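Local coordinates for hypothetical protein SA0798 (Staphylococcus aureus subsp. aureus N315, PDB 1XG8), which is of unknown function but belongs to the DUF1462 family of the thioredoxin clan and adopts a thioredoxin-like fold, at residues I53-D58 with Q68-I73; K29-W34 with P81-N86. All coordinates share one frame; numbering follows the deposited sequence.

In the fold
Interactions 1 and 2 pack helices against one mixed sheet of strand order 48-54, 8-14, 82-85, 88-92, from its two faces. Interaction 1 sets helix 64-74 against the end of edge strand 48-54. Interaction 2 sets helix 28-42 against inner strand 82-85 and the cis-proline before it. Their centres lie about 13 Å apart, and they touch where Phe69 and Ile73 pack on the face of strand 82-85 turned away from helix 28-42: Leu82 CD2 lies 3.6 Å from Phe69 CB, and Thr84 CG2 lies 3.6 Å from Phe69 CE2. Ile83, between them, faces helix 28-42. Along the chain, interaction 1 falls wholly between the two segments of interaction 2.

Interaction 1 (I53-D58 with Q68-I73)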
ATOM      1  N   ILE A  53       3.715   8.258   1.694  1.00 27.32           N
ATOM      2  CA  ILE A  53       3.084   9.432   2.260  1.00 28.08           C
ATOM      3  C   ILE A  53       3.073   9.388   3.784  1.00 28.96           C
ATOM      4  O   ILE A  53       2.396   8.561   4.402  1.00 28.57           O
ATOM      5  CB  ILE A  53       1.648   9.580   1.723  1.00 27.12           C
ATOM      6  CG1 ILE A  53       1.709   9.945   0.241  1.00 25.45           C
ATOM      7  CG2 ILE A  53       0.881  10.622   2.528  1.00 26.76           C
ATOM      8  CD1 ILE A  53       0.366   9.978  -0.425  1.00 26.80           C
ATOM      9  N   ASP A  54       3.849  10.285   4.373  1.00 30.24           N
ATOM     10  CA  ASP A  54       3.951  10.409   5.820  1.00 30.94           C
ATOM     11  C   ASP A  54       2.723  11.212   6.255  1.00 30.46           C
ATOM     12  O   ASP A  54       2.622  12.398   5.945  1.00 31.07           O
ATOM     13  CB  ASP A  54       5.233  11.167   6.153  1.00 32.82           C
ATOM     14  CG  ASP A  54       5.549  11.164   7.626  1.00 35.28           C
ATOM     15  OD1 ASP A  54       4.634  11.454   8.421  1.00 35.82           O
ATOM     16  OD2 ASP A  54       6.717  10.882   7.982  1.00 36.08           O
ATOM     17  N   ILE A  55       1.790  10.575   6.956  1.00 29.86           N
ATOM     18  CA  ILE A  55       0.575  11.261   7.392  1.00 32.00           C
ATOM     19  C   ILE A  55       0.855  12.424   8.348  1.00 35.34           C
ATOM     20  O   ILE A  55      -0.061  13.066   8.870  1.00 35.39           O
ATOM     21  CB  ILE A  55      -0.425  10.268   8.043  1.00 29.53           C
ATOM     22  CG1 ILE A  55       0.148   9.683   9.323  1.00 28.86           C
ATOM     23  CG2 ILE A  55      -0.713   9.121   7.084  1.00 29.15           C
ATOM     24  CD1 ILE A  55      -0.763   8.649   9.955  1.00 29.04           C
ATOM     25  N   THR A  56       2.137  12.696   8.559  1.00 39.50           N
ATOM     26  CA  THR A  56       2.579  13.782   9.428  1.00 42.81           C
ATOM     27  C   THR A  56       2.976  14.982   8.571  1.00 46.04           C
ATOM     28  O   THR A  56       2.288  16.000   8.550  1.00 46.97           O
ATOM     29  CB  THR A  56       3.807  13.357  10.269  1.00 40.27           C
ATOM     30  OG1 THR A  56       3.390  12.477  11.318  1.00 39.41           O
ATOM     31  CG2 THR A  56       4.503  14.567  10.858  1.00 42.64           C
ATOM     32  N   LYS A  57       4.094  14.832   7.862  1.00 50.19           N
ATOM     33  CA  LYS A  57       4.659  15.864   6.996  1.00 53.40           C
ATOM     34  C   LYS A  57       3.662  16.816   6.334  1.00 56.32           C
ATOM     35  O   LYS A  57       3.808  18.042   6.429  1.00 58.33           O
ATOM     36  CB  LYS A  57       5.554  15.198   5.947  1.00 52.99           C
ATOM     37  CG  LYS A  57       6.744  14.493   6.595  1.00 54.45           C
ATOM     38  CD  LYS A  57       7.618  13.731   5.610  1.00 55.27           C
ATOM     39  CE  LYS A  57       8.735  12.997   6.363  1.00 56.35           C
ATOM     40  NZ  LYS A  57       9.600  12.133   5.497  1.00 56.79           N
ATOM     41  N   ASP A  58       2.654  16.270   5.666  1.00 58.67           N
ATOM     42  CA  ASP A  58       1.644  17.103   5.010  1.00 60.82           C
ATOM     43  C   ASP A  58       2.206  18.343   4.310  1.00 60.66           C
ATOM     44  O   ASP A  58       1.470  19.072   3.640  1.00 60.78           O
ATOM     45  CB  ASP A  58       0.610  17.531   6.041  1.00 62.26           C
ATOM     46  CG  ASP A  58      -0.065  16.353   6.694  1.00 63.78           C
ATOM     47  OD1 ASP A  58      -0.713  16.562   7.742  1.00 65.64           O
ATOM     48  OD2 ASP A  58       0.050  15.224   6.153  1.00 63.31           O
ATOM     49  N   GLN A  68      -8.351  11.103   1.584  1.00 33.57           N
ATOM     50  CA  GLN A  68      -9.416  10.189   1.965  1.00 33.70           C
ATOM     51  C   GLN A  68      -8.938   9.047   2.856  1.00 32.62           C
ATOM     52  O   GLN A  68      -9.608   8.699   3.829  1.00 32.41           O
ATOM     53  CB  GLN A  68     -10.083   9.620   0.719  1.00 36.76           C
ATOM     54  CG  GLN A  68     -10.926   8.385   0.981  1.00 41.83           C
ATOM     55  CD  GLN A  68     -11.878   8.100  -0.159  1.00 45.10           C
ATOM     56  OE1 GLN A  68     -12.864   8.824  -0.350  1.00 46.15           O
ATOM     57  NE2 GLN A  68     -11.584   7.057  -0.940  1.00 44.72           N
ATOM     58  N   PHE A  69      -7.795   8.453   2.522  1.00 29.79           N
ATOM     59  CA  PHE A  69      -7.250   7.357   3.329  1.00 28.60           C
ATOM     60  C   PHE A  69      -6.603   7.879   4.617  1.00 28.75           C
ATOM     61  O   PHE A  69      -6.754   7.284   5.693  1.00 27.81           O
ATOM     62  CB  PHE A  69      -6.219   6.567   2.525  1.00 27.06           C
ATOM     63  CG  PHE A  69      -6.822   5.672   1.489  1.00 25.60           C
ATOM     64  CD1 PHE A  69      -7.607   4.587   1.868  1.00 24.16           C
ATOM     65  CD2 PHE A  69      -6.595   5.901   0.139  1.00 24.56           C
ATOM     66  CE1 PHE A  69      -8.154   3.742   0.920  1.00 23.53           C
ATOM     67  CE2 PHE A  69      -7.139   5.061  -0.822  1.00 24.35           C
ATOM     68  CZ  PHE A  69      -7.920   3.977  -0.429  1.00 24.07           C
ATOM     69  N   ILE A  70      -5.881   8.993   4.492  1.00 28.22           N
ATOM     70  CA  ILE A  70      -5.216   9.615   5.629  1.00 29.01           C
ATOM     71  C   ILE A  70      -6.242   9.953   6.706  1.00 30.98           C
ATOM     72  O   ILE A  70      -5.949   9.890   7.898  1.00 30.67           O
ATOM     73  CB  ILE A  70      -4.488  10.897   5.205  1.00 27.26           C
ATOM     74  CG1 ILE A  70      -3.384  10.551   4.202  1.00 24.33           C
ATOM     75  CG2 ILE A  70      -3.915  11.593   6.435  1.00 27.44           C
ATOM     76  CD1 ILE A  70      -2.619  11.743   3.678  1.00 22.55           C
ATOM     77  N   GLU A  71      -7.449  10.302   6.272  1.00 33.09           N
ATOM     78  CA  GLU A  71      -8.532  10.641   7.187  1.00 35.13           C
ATOM     79  C   GLU A  71      -8.946   9.416   8.012  1.00 34.18           C
ATOM     80  O   GLU A  71      -9.117   9.499   9.232  1.00 33.09           O
ATOM     81  CB  GLU A  71      -9.741  11.166   6.397  1.00 39.13           C
ATOM     82  CG  GLU A  71      -9.511  12.484   5.643  1.00 45.35           C
ATOM     83  CD  GLU A  71      -9.949  13.736   6.419  1.00 50.85           C
ATOM     84  OE1 GLU A  71      -9.740  14.865   5.906  1.00 52.21           O
ATOM     85  OE2 GLU A  71     -10.506  13.599   7.535  1.00 52.91           O
ATOM     86  N   ARG A  72      -9.096   8.276   7.343  1.00 33.42           N
ATOM     87  CA  ARG A  72      -9.504   7.039   8.011  1.00 32.40           C
ATOM     88  C   ARG A  72      -8.450   6.569   9.000  1.00 30.81           C
ATOM     89  O   ARG A  72      -8.762   5.950  10.014  1.00 29.19           O
ATOM     90  CB  ARG A  72      -9.747   5.955   6.970  1.00 33.15           C
ATOM     91  CG  ARG A  72     -10.223   6.536   5.672  1.00 35.79           C
ATOM     92  CD  ARG A  72     -10.570   5.472   4.670  1.00 38.10           C
ATOM     93  NE  ARG A  72     -11.696   4.670   5.120  1.00 38.50           N
ATOM     94  CZ  ARG A  72     -12.361   3.838   4.332  1.00 38.77           C
ATOM     95  NH1 ARG A  72     -11.995   3.717   3.065  1.00 39.10           N
ATOM     96  NH2 ARG A  72     -13.385   3.140   4.805  1.00 39.34           N
ATOM     97  N   ILE A  73      -7.192   6.848   8.684  1.00 31.02           N
ATOM     98  CA  ILE A  73      -6.106   6.463   9.561  1.00 30.13           C
ATOM     99  C   ILE A  73      -6.148   7.381  10.776  1.00 30.63           C
ATOM    100  O   ILE A  73      -6.077   6.922  11.917  1.00 31.40           O
ATOM    101  CB  ILE A  73      -4.737   6.619   8.871  1.00 28.51           C
ATOM    102  CG1 ILE A  73      -4.649   5.695   7.653  1.00 27.14           C
ATOM    103  CG2 ILE A  73      -3.623   6.320   9.874  1.00 29.04           C
ATOM    104  CD1 ILE A  73      -3.314   5.764   6.910  1.00 23.03           C
TER
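Ile53 and Ile55 meet Ile70 and Ile73 where edge strand 48-54 of the thioredoxin-like sheet runs out and the chain turns toward helix 64-74, the helix on this face. The contact is a cluster of four isoleucines with no hydrogen bond between the segments, burying 207 Å² in all. The backbones come nearest at Ile55 and Ile70, whose CA atoms are 6.3 Å apart. Ile55 bridges two helical residues. Its CG1 stands between the backbone N and the carbonyl carbon (chi1 65°), and the extended chain beyond carries CD1 to 3.7 Å from Ile73 CG2, the two side chains crossing at a slant. The other branch of Ile55 serves Ile70: Ile55 CG2 and Ile70 CG2 are 4.1 Å apart, and Ile55 CB is equally far from Ile70 CG2. These two side chains run alongside each other in opposite senses. Ile70 also reaches back to the strand, its CD1 lying 3.9 Å from Ile53 CG2, with the side chains roughly perpendicular. One helical residue thus spans two strand-side residues, and Ile55 spans two residues three apart on the helix, where Ile73 N donates to Phe69 O at 3.1 Å. Backbone hydrogen bonds tie Ile53 to Val12 and Gly14, so the backbone at the strand's end is held against the neighbouring parallel strand 8-14, and a bond between Ile55 and Gly14 continues this just beyond the strand. Tyr13 of strand 8-14 touches Ile53, Ile70 and Ile73, extending the apolar layer inward across the sheet. Tyr80, in the loop that leads from the helix to strand 82-85, packs on Ile55 and Ile73, while Leu62, just ahead of helix 64-74, packs on Ile70.

Interaction 2 (K29-W34 with P81-N86); sequences KDIYDW and PLITMN
Ile31 of helix 28-42 touches both Pro81 and Ile83, using a different branch for each. Its CG1 lies 3.7 Å from Pro81 CG, so a methylene meets the proline ring, with the two side chains crossing at about a right angle. Its CG2 lies 3.7 Å from Ile83 CD1, again in a roughly perpendicular crossing. With CG1 anti to the carbonyl carbon (chi1 -67°) and CG2 anti to the backbone N, Ile31 spreads its branches over two residues that sit two apart in the chain and both point their side chains toward helix 28-42, Pro81 from just ahead of the strand and Ile83 from within it. Ile83 in turn extends CD1 to the helix through a nearly straight chi2 of -168°. The contact is small, 136 Å² in all, and wholly apolar, but all three residues are buried and its centre lies about 4 Å from the centre of the chain. The helical backbone under it is held by hydrogen bonds such as Asp33 N to Lys29 O, 2.9 Å. On the strand side, Ile83 pairs through its backbone with Val90 and Ala91, and Pro81 with Gly93. Ile95 packs on both Pro81 and Ile83, while Ile100 of helix 97-110 joins Ile83 from the second helix on this face and Pro26 touches Ile31. The peptide bond before Pro81 is cis. A cis-proline immediately ahead of the strand that follows the fold's second helix is a hallmark of thioredoxin-like proteins, and its packing against the first helix is consistent with that family.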
ATOM      1  N   LYS A  29       8.143   2.335   6.618  1.00 30.30           N
ATOM      2  CA  LYS A  29       9.271   2.368   5.691  1.00 30.65           C
ATOM      3  C   LYS A  29       9.781   0.968   5.357  1.00 30.26           C
ATOM      4  O   LYS A  29      10.222   0.722   4.239  1.00 29.99           O
ATOM      5  CB  LYS A  29      10.406   3.222   6.257  1.00 32.89           C
ATOM      6  CG  LYS A  29      10.080   4.711   6.377  1.00 35.36           C
ATOM      7  CD  LYS A  29      11.273   5.486   6.924  1.00 36.37           C
ATOM      8  CE  LYS A  29      10.957   6.962   7.073  1.00 38.25           C
ATOM      9  NZ  LYS A  29      12.153   7.752   7.511  1.00 39.33           N
ATOM     10  N   ASP A  30       9.714   0.049   6.317  1.00 31.05           N
ATOM     11  CA  ASP A  30      10.153  -1.325   6.072  1.00 32.61           C
ATOM     12  C   ASP A  30       9.288  -1.923   4.963  1.00 32.71           C
ATOM     13  O   ASP A  30       9.803  -2.467   3.978  1.00 34.42           O
ATOM     14  CB  ASP A  30      10.013  -2.198   7.332  1.00 34.35           C
ATOM     15  CG  ASP A  30      10.935  -1.765   8.465  1.00 36.18           C
ATOM     16  OD1 ASP A  30      12.074  -1.331   8.183  1.00 37.34           O
ATOM     17  OD2 ASP A  30      10.521  -1.872   9.642  1.00 37.31           O
ATOM     18  N   ILE A  31       7.971  -1.822   5.150  1.00 31.46           N
ATOM     19  CA  ILE A  31       6.976  -2.319   4.202  1.00 29.34           C
ATOM     20  C   ILE A  31       7.182  -1.682   2.827  1.00 29.46           C
ATOM     21  O   ILE A  31       7.147  -2.361   1.796  1.00 28.33           O
ATOM     22  CB  ILE A  31       5.548  -1.992   4.703  1.00 28.41           C
ATOM     23  CG1 ILE A  31       5.247  -2.803   5.971  1.00 28.24           C
ATOM     24  CG2 ILE A  31       4.522  -2.241   3.597  1.00 26.36           C
ATOM     25  CD1 ILE A  31       5.267  -4.325   5.784  1.00 27.17           C
ATOM     26  N   TYR A  32       7.399  -0.373   2.818  1.00 28.49           N
ATOM     27  CA  TYR A  32       7.608   0.341   1.574  1.00 29.19           C
ATOM     28  C   TYR A  32       8.861  -0.168   0.862  1.00 30.28           C
ATOM     29  O   TYR A  32       8.889  -0.296  -0.356  1.00 30.13           O
ATOM     30  CB  TYR A  32       7.712   1.835   1.862  1.00 29.22           C
ATOM     31  CG  TYR A  32       7.930   2.704   0.646  1.00 29.94           C
ATOM     32  CD1 TYR A  32       9.218   3.036   0.227  1.00 30.24           C
ATOM     33  CD2 TYR A  32       6.850   3.225  -0.066  1.00 30.17           C
ATOM     34  CE1 TYR A  32       9.427   3.877  -0.866  1.00 31.74           C
ATOM     35  CE2 TYR A  32       7.047   4.065  -1.164  1.00 32.00           C
ATOM     36  CZ  TYR A  32       8.341   4.393  -1.552  1.00 32.63           C
ATOM     37  OH  TYR A  32       8.551   5.285  -2.577  1.00 33.75           O
ATOM     38  N   ASP A  33       9.900  -0.473   1.620  1.00 31.38           N
ATOM     39  CA  ASP A  33      11.125  -0.971   1.013  1.00 33.49           C
ATOM     40  C   ASP A  33      11.003  -2.431   0.618  1.00 33.48           C
ATOM     41  O   ASP A  33      11.654  -2.883  -0.318  1.00 35.23           O
ATOM     42  CB  ASP A  33      12.290  -0.818   1.981  1.00 35.86           C
ATOM     43  CG  ASP A  33      12.731   0.613   2.123  1.00 38.81           C
ATOM     44  OD1 ASP A  33      13.511   0.897   3.059  1.00 40.79           O
ATOM     45  OD2 ASP A  33      12.303   1.446   1.291  1.00 41.14           O
ATOM     46  N   TRP A  34      10.176  -3.167   1.354  1.00 32.53           N
ATOM     47  CA  TRP A  34       9.954  -4.589   1.113  1.00 29.72           C
ATOM     48  C   TRP A  34       9.068  -4.816  -0.100  1.00 28.84           C
ATOM     49  O   TRP A  34       9.333  -5.671  -0.939  1.00 27.86           O
ATOM     50  CB  TRP A  34       9.300  -5.177   2.350  1.00 27.75           C
ATOM     51  CG  TRP A  34       8.602  -6.466   2.153  1.00 27.05           C
ATOM     52  CD1 TRP A  34       9.164  -7.708   2.113  1.00 25.38           C
ATOM     53  CD2 TRP A  34       7.184  -6.661   2.090  1.00 25.79           C
ATOM     54  NE1 TRP A  34       8.184  -8.665   2.046  1.00 24.68           N
ATOM     55  CE2 TRP A  34       6.959  -8.050   2.032  1.00 26.00           C
ATOM     56  CE3 TRP A  34       6.083  -5.793   2.086  1.00 25.28           C
ATOM     57  CZ2 TRP A  34       5.671  -8.598   1.973  1.00 25.70           C
ATOM     58  CZ3 TRP A  34       4.800  -6.336   2.026  1.00 25.21           C
ATOM     59  CH2 TRP A  34       4.607  -7.726   1.972  1.00 26.56           C
ATOM     60  N   PRO A  81       1.345   0.866   8.556  1.00 21.06           N
ATOM     61  CA  PRO A  81       1.274   1.134   7.112  1.00 20.45           C
ATOM     62  C   PRO A  81      -0.035   0.759   6.427  1.00 19.44           C
ATOM     63  O   PRO A  81      -0.658  -0.240   6.763  1.00 18.00           O
ATOM     64  CB  PRO A  81       2.447   0.328   6.555  1.00 21.54           C
ATOM     65  CG  PRO A  81       2.547  -0.828   7.519  1.00 22.29           C
ATOM     66  CD  PRO A  81       2.404  -0.116   8.848  1.00 21.31           C
ATOM     67  N   LEU A  82      -0.448   1.591   5.477  1.00 19.52           N
ATOM     68  CA  LEU A  82      -1.643   1.327   4.688  1.00 19.73           C
ATOM     69  C   LEU A  82      -1.150   1.238   3.248  1.00 17.92           C
ATOM     70  O   LEU A  82      -0.421   2.114   2.780  1.00 16.68           O
ATOM     71  CB  LEU A  82      -2.668   2.458   4.817  1.00 21.70           C
ATOM     72  CG  LEU A  82      -3.878   2.395   3.866  1.00 24.03           C
ATOM     73  CD1 LEU A  82      -4.806   1.256   4.240  1.00 25.58           C
ATOM     74  CD2 LEU A  82      -4.634   3.711   3.935  1.00 26.70           C
ATOM     75  N   ILE A  83      -1.525   0.166   2.562  1.00 15.62           N
ATOM     76  CA  ILE A  83      -1.122  -0.021   1.181  1.00 14.99           C
ATOM     77  C   ILE A  83      -2.316   0.139   0.258  1.00 15.29           C
ATOM     78  O   ILE A  83      -3.390  -0.399   0.531  1.00 14.49           O
ATOM     79  CB  ILE A  83      -0.538  -1.440   0.939  1.00 15.73           C
ATOM     80  CG1 ILE A  83       0.667  -1.680   1.849  1.00 15.47           C
ATOM     81  CG2 ILE A  83      -0.134  -1.589  -0.522  1.00 13.93           C
ATOM     82  CD1 ILE A  83       1.489  -2.906   1.502  1.00 12.63           C
ATOM     83  N   THR A  84      -2.143   0.903  -0.816  1.00 14.85           N
ATOM     84  CA  THR A  84      -3.209   1.057  -1.804  1.00 16.17           C
ATOM     85  C   THR A  84      -2.574   0.943  -3.177  1.00 16.84           C
ATOM     86  O   THR A  84      -1.421   1.327  -3.366  1.00 17.92           O
ATOM     87  CB  THR A  84      -3.954   2.424  -1.730  1.00 15.17           C
ATOM     88  OG1 THR A  84      -3.044   3.482  -2.020  1.00 17.21           O
ATOM     89  CG2 THR A  84      -4.586   2.635  -0.365  1.00 15.61           C
ATOM     90  N   MET A  85      -3.310   0.378  -4.126  1.00 18.64           N
ATOM     91  CA  MET A  85      -2.818   0.240  -5.497  1.00 19.87           C
ATOM     92  C   MET A  85      -3.879   0.811  -6.417  1.00 20.47           C
ATOM     93  O   MET A  85      -4.995   0.296  -6.490  1.00 18.60           O
ATOM     94  CB  MET A  85      -2.550  -1.217  -5.862  1.00 20.39           C
ATOM     95  CG  MET A  85      -2.065  -1.376  -7.306  1.00 24.43           C
ATOM     96  SD  MET A  85      -1.585  -3.059  -7.750  1.00 26.18           S
ATOM     97  CE  MET A  85      -3.173  -3.830  -7.906  1.00 27.24           C
ATOM     98  N   ASN A  86      -3.521   1.892  -7.101  1.00 21.30           N
ATOM     99  CA  ASN A  86      -4.441   2.571  -7.995  1.00 23.04           C
ATOM    100  C   ASN A  86      -5.609   3.117  -7.177  1.00 23.31           C
ATOM    101  O   ASN A  86      -6.761   3.092  -7.611  1.00 21.35           O
ATOM    102  CB  ASN A  86      -4.917   1.606  -9.086  1.00 24.97           C
ATOM    103  CG  ASN A  86      -3.811   1.267 -10.081  1.00 27.06           C
ATOM    104  OD1 ASN A  86      -3.805   0.189 -10.676  1.00 27.67           O
ATOM    105  ND2 ASN A  86      -2.877   2.198 -10.270  1.00 23.77           N
TER